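Long-range contact in uncharacterized ATP-binding protein MJ1010 (Methanocaldococcus jannaschii DSM 2661, PDB 3BJO), which is of unknown function but probably binds ATP, this chain being its C-terminal domain of the helix-turn-helix clan: residues A[22-31]-A[42-51]. Numbering follows the deposited sequence.
Sequences FLSNLDYIKP and IRKEDIINAL
Lys-44, in the first turn of helix 44-52, runs past Leu-26 to Asp-27, and its NZ lies 2.5 Å from Asp-27 OD1, a short salt bridge in which NZ meets OD1 nearly along its C-O bond. The reach follows from the torsions: CG stands opposite the backbone N (chi1 -165°) and the chain is fully extended beyond it. The two side chains run alongside each other in the same direction. On the way the aliphatic part is used as well, CG resting 3.7 Å from Leu-26 CB and CE 3.3 Å from Leu-23 O. With an alanine in its place, Asp-27 OD1 would probably lose its cationic partner and Leu-26 CB its contact with CG, though not that with CB.

Beneath this polar strap the packing is apolar. Leu-26 and Ile-47 meet tip to tip, with Leu-26 CD1 3.6 Å from Ile-47 CD1, while Ile-47 CG2 is 4.0 Å from CE2 of the Phe-22 ring. Leu-23 CD2 touches both Ile-48 CD1 (4.1 Å) and Leu-51 CD1, which approach it from roughly perpendicular directions. Tyr-72 of helix 67-75 also packs on Leu-26, and Val-102 of helix 93-102 on Leu-23; the contact is partly buried.

At the other end the backbones join: Ile-42 N donates to Pro-31 O at 3.0 Å (N-H...O angle 165°). One water accepts from Lys-44 N and donates to Ile-29 O, bridging the loop and the first turn of the helix. Arg-43 occupies the N-cap position, and its backbone N donates to Asp-46 OD2, from above the carboxylate plane.

Since a beta hairpin of strands 32-35 and 38-41 makes up the connection, the arrangement is a helix-beta-hairpin-helix unit, closed at the hairpin's base by the Pro-31 to Ile-42 bond, within a domain assigned to the helix-turn-helix clan.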
loop_
_atom_site.group_PDB
_atom_site.type_symbol
_atom_site.label_atom_id
_atom_site.label_comp_id
_atom_site.label_asym_id
_atom_site.label_seq_id
_atom_site.Cartn_x
_atom_site.Cartn_y
_atom_site.Cartn_z
ATOM N N PHE A 22 -9.779 1.825 -0.096
ATOM C CA PHE A 22 -9.023 0.769 -0.790
ATOM C C PHE A 22 -9.201 -0.571 -0.078
ATOM O O PHE A 22 -9.445 -1.621 -0.709
ATOM C CB PHE A 22 -7.506 1.126 -0.849
ATOM C CG PHE A 22 -6.607 -0.041 -1.260
ATOM C CD1 PHE A 22 -6.541 -0.465 -2.592
ATOM C CD2 PHE A 22 -5.872 -0.717 -0.321
ATOM C CE1 PHE A 22 -5.730 -1.501 -2.962
ATOM C CE2 PHE A 22 -5.058 -1.813 -0.671
ATOM C CZ PHE A 22 -4.978 -2.184 -2.008
ATOM N N LEU A 23 -9.017 -0.541 1.238
ATOM C CA LEU A 23 -8.955 -1.774 2.011
ATOM C C LEU A 23 -10.377 -2.336 2.177
ATOM O O LEU A 23 -10.582 -3.539 2.077
ATOM C CB LEU A 23 -8.342 -1.482 3.382
ATOM C CG LEU A 23 -6.845 -1.182 3.432
ATOM C CD1 LEU A 23 -6.449 -0.907 4.880
ATOM C CD2 LEU A 23 -6.106 -2.399 2.877
ATOM N N SER A 24 -11.359 -1.456 2.378
ATOM C CA SER A 24 -12.756 -1.912 2.520
ATOM C C SER A 24 -13.282 -2.560 1.240
ATOM O O SER A 24 -14.105 -3.469 1.285
ATOM C CB SER A 24 -13.671 -0.769 2.925
ATOM O OG SER A 24 -13.349 -0.351 4.233
ATOM N N ASN A 25 -12.778 -2.117 0.104
ATOM C CA ASN A 25 -13.200 -2.658 -1.206
ATOM C C ASN A 25 -12.781 -4.110 -1.311
ATOM O O ASN A 25 -13.260 -4.844 -2.161
ATOM C CB ASN A 25 -12.469 -1.892 -2.311
ATOM C CG ASN A 25 -12.871 -2.342 -3.713
ATOM O OD1 ASN A 25 -14.059 -2.265 -4.106
ATOM N ND2 ASN A 25 -11.885 -2.806 -4.483
ATOM N N LEU A 26 -11.828 -4.508 -0.476
ATOM C CA LEU A 26 -11.348 -5.923 -0.509
ATOM C C LEU A 26 -12.200 -6.870 0.300
ATOM O O LEU A 26 -11.944 -8.091 0.288
ATOM C CB LEU A 26 -9.899 -6.029 -0.047
ATOM C CG LEU A 26 -8.907 -5.125 -0.775
ATOM C CD1 LEU A 26 -7.541 -5.269 -0.001
ATOM C CD2 LEU A 26 -8.804 -5.567 -2.242
ATOM N N ASP A 27 -13.193 -6.358 1.022
ATOM C CA ASP A 27 -14.010 -7.239 1.875
ATOM C C ASP A 27 -14.705 -8.343 1.123
ATOM O O ASP A 27 -14.806 -9.443 1.630
ATOM C CB ASP A 27 -15.077 -6.452 2.668
ATOM C CG ASP A 27 -14.472 -5.485 3.697
ATOM O OD1 ASP A 27 -13.260 -5.572 4.007
ATOM O OD2 ASP A 27 -15.210 -4.607 4.167
ATOM N N TYR A 28 -15.265 -8.039 -0.050
ATOM C CA TYR A 28 -16.056 -9.020 -0.819
ATOM C C TYR A 28 -15.439 -9.305 -2.187
ATOM O O TYR A 28 -16.105 -9.793 -3.065
ATOM C CB TYR A 28 -17.539 -8.567 -0.935
ATOM C CG TYR A 28 -18.046 -8.199 0.427
ATOM C CD1 TYR A 28 -18.168 -9.162 1.430
ATOM C CD2 TYR A 28 -18.298 -6.879 0.748
ATOM C CE1 TYR A 28 -18.578 -8.795 2.739
ATOM C CE2 TYR A 28 -18.721 -6.507 2.026
ATOM C CZ TYR A 28 -18.818 -7.444 3.024
ATOM O OH TYR A 28 -19.193 -7.020 4.294
ATOM N N ILE A 29 -14.165 -8.975 -2.344
ATOM C CA ILE A 29 -13.456 -9.105 -3.621
ATOM C C ILE A 29 -12.095 -9.753 -3.373
ATOM O O ILE A 29 -11.354 -9.340 -2.437
ATOM C CB ILE A 29 -13.329 -7.686 -4.344
ATOM C CG1 ILE A 29 -14.703 -7.263 -4.903
ATOM C CG2 ILE A 29 -12.203 -7.665 -5.424
ATOM C CD1 ILE A 29 -14.842 -5.751 -5.304
ATOM N N LYS A 30 -11.769 -10.788 -4.163
ATOM C CA LYS A 30 -10.400 -11.305 -4.205
ATOM C C LYS A 30 -9.775 -10.862 -5.525
ATOM O O LYS A 30 -10.074 -11.456 -6.580
ATOM C CB LYS A 30 -10.387 -12.823 -4.131
ATOM C CG LYS A 30 -10.952 -13.423 -2.878
ATOM C CD LYS A 30 -11.017 -14.952 -3.068
ATOM C CE LYS A 30 -11.304 -15.705 -1.760
ATOM N NZ LYS A 30 -12.537 -15.235 -1.026
ATOM N N PRO A 31 -8.907 -9.813 -5.489
ATOM C CA PRO A 31 -8.400 -9.306 -6.772
ATOM C C PRO A 31 -7.734 -10.406 -7.582
ATOM O O PRO A 31 -7.068 -11.298 -7.026
ATOM C CB PRO A 31 -7.351 -8.260 -6.361
ATOM C CG PRO A 31 -7.816 -7.800 -4.951
ATOM C CD PRO A 31 -8.383 -9.048 -4.332
ATOM N N ILE A 42 -5.546 -13.086 -5.176
ATOM C CA ILE A 42 -5.060 -12.803 -3.834
ATOM C C ILE A 42 -6.222 -12.353 -2.970
ATOM O O ILE A 42 -7.298 -12.050 -3.486
ATOM C CB ILE A 42 -3.943 -11.677 -3.824
ATOM C CG1 ILE A 42 -4.467 -10.367 -4.418
ATOM C CG2 ILE A 42 -2.679 -12.154 -4.582
ATOM C CD1 ILE A 42 -3.467 -9.262 -4.439
ATOM N N ARG A 43 -5.941 -12.262 -1.668
ATOM C CA ARG A 43 -6.923 -12.076 -0.605
ATOM C C ARG A 43 -6.573 -10.858 0.214
ATOM O O ARG A 43 -5.395 -10.531 0.389
ATOM C CB ARG A 43 -6.871 -13.274 0.374
ATOM C CG ARG A 43 -7.144 -14.608 -0.202
ATOM C CD ARG A 43 -7.282 -15.647 0.965
ATOM N NE ARG A 43 -5.949 -15.899 1.555
ATOM C CZ ARG A 43 -5.672 -16.022 2.862
ATOM N NH1 ARG A 43 -6.614 -15.895 3.801
ATOM N NH2 ARG A 43 -4.423 -16.250 3.233
ATOM N N LYS A 44 -7.603 -10.215 0.753
ATOM C CA LYS A 44 -7.445 -9.097 1.696
ATOM C C LYS A 44 -6.387 -9.402 2.739
ATOM O O LYS A 44 -5.529 -8.561 3.020
ATOM C CB LYS A 44 -8.736 -8.808 2.434
ATOM C CG LYS A 44 -8.676 -7.423 3.123
ATOM C CD LYS A 44 -9.947 -7.085 3.859
ATOM C CE LYS A 44 -9.832 -5.699 4.508
ATOM N NZ LYS A 44 -11.087 -5.328 5.256
ATOM N N GLU A 45 -6.447 -10.600 3.313
ATOM C CA GLU A 45 -5.531 -10.969 4.390
ATOM C C GLU A 45 -4.082 -10.812 3.941
ATOM O O GLU A 45 -3.274 -10.358 4.685
ATOM C CB GLU A 45 -5.785 -12.408 4.897
ATOM C CG GLU A 45 -7.237 -12.724 5.234
ATOM C CD GLU A 45 -8.110 -12.910 3.984
ATOM O OE1 GLU A 45 -8.075 -13.983 3.372
ATOM O OE2 GLU A 45 -8.842 -11.991 3.619
ATOM N N ASP A 46 -3.772 -11.220 2.711
ATOM C CA ASP A 46 -2.397 -11.199 2.194
ATOM C C ASP A 46 -1.927 -9.740 2.025
ATOM O O ASP A 46 -0.747 -9.376 2.265
ATOM C CB ASP A 46 -2.321 -11.886 0.795
ATOM C CG ASP A 46 -2.871 -13.345 0.776
ATOM O OD1 ASP A 46 -2.792 -14.023 1.846
ATOM O OD2 ASP A 46 -3.408 -13.776 -0.317
ATOM N N ILE A 47 -2.861 -8.920 1.565
ATOM C CA ILE A 47 -2.600 -7.519 1.323
ATOM C C ILE A 47 -2.288 -6.777 2.656
ATOM O O ILE A 47 -1.320 -6.003 2.739
ATOM C CB ILE A 47 -3.818 -6.905 0.568
ATOM C CG1 ILE A 47 -3.786 -7.377 -0.898
ATOM C CG2 ILE A 47 -3.769 -5.341 0.625
ATOM C CD1 ILE A 47 -5.139 -7.414 -1.642
ATOM N N ILE A 48 -3.126 -7.015 3.669
ATOM C CA ILE A 48 -2.965 -6.470 5.034
ATOM C C ILE A 48 -1.637 -6.913 5.604
ATOM O O ILE A 48 -0.877 -6.117 6.124
ATOM C CB ILE A 48 -4.120 -6.936 5.943
ATOM C CG1 ILE A 48 -5.502 -6.457 5.413
ATOM C CG2 ILE A 48 -3.855 -6.642 7.447
ATOM C CD1 ILE A 48 -6.005 -5.108 5.927
ATOM N N ASN A 49 -1.342 -8.194 5.511
ATOM C CA ASN A 49 -0.039 -8.682 5.975
ATOM C C ASN A 49 1.167 -7.963 5.357
ATOM O O ASN A 49 2.080 -7.615 6.076
ATOM C CB ASN A 49 0.051 -10.224 5.860
ATOM C CG ASN A 49 -0.828 -10.915 6.907
ATOM O OD1 ASN A 49 -1.374 -10.255 7.795
ATOM N ND2 ASN A 49 -0.963 -12.224 6.814
ATOM N N ALA A 50 1.139 -7.692 4.041
ATOM C CA ALA A 50 2.260 -7.050 3.397
ATOM C C ALA A 50 2.363 -5.601 3.880
ATOM O O ALA A 50 3.457 -5.081 4.162
ATOM C CB ALA A 50 2.055 -7.060 1.858
ATOM N N LEU A 51 1.226 -4.928 3.928
ATOM C CA LEU A 51 1.224 -3.497 4.300
ATOM C C LEU A 51 1.634 -3.302 5.759
ATOM O O LEU A 51 2.240 -2.296 6.124
ATOM C CB LEU A 51 -0.160 -2.918 4.056
ATOM C CG LEU A 51 -0.473 -2.652 2.580
ATOM C CD1 LEU A 51 -1.950 -2.133 2.411
ATOM C CD2 LEU A 51 0.480 -1.645 1.956
HETATM O O HOH W 1 -10.373 -10.827 -0.166
#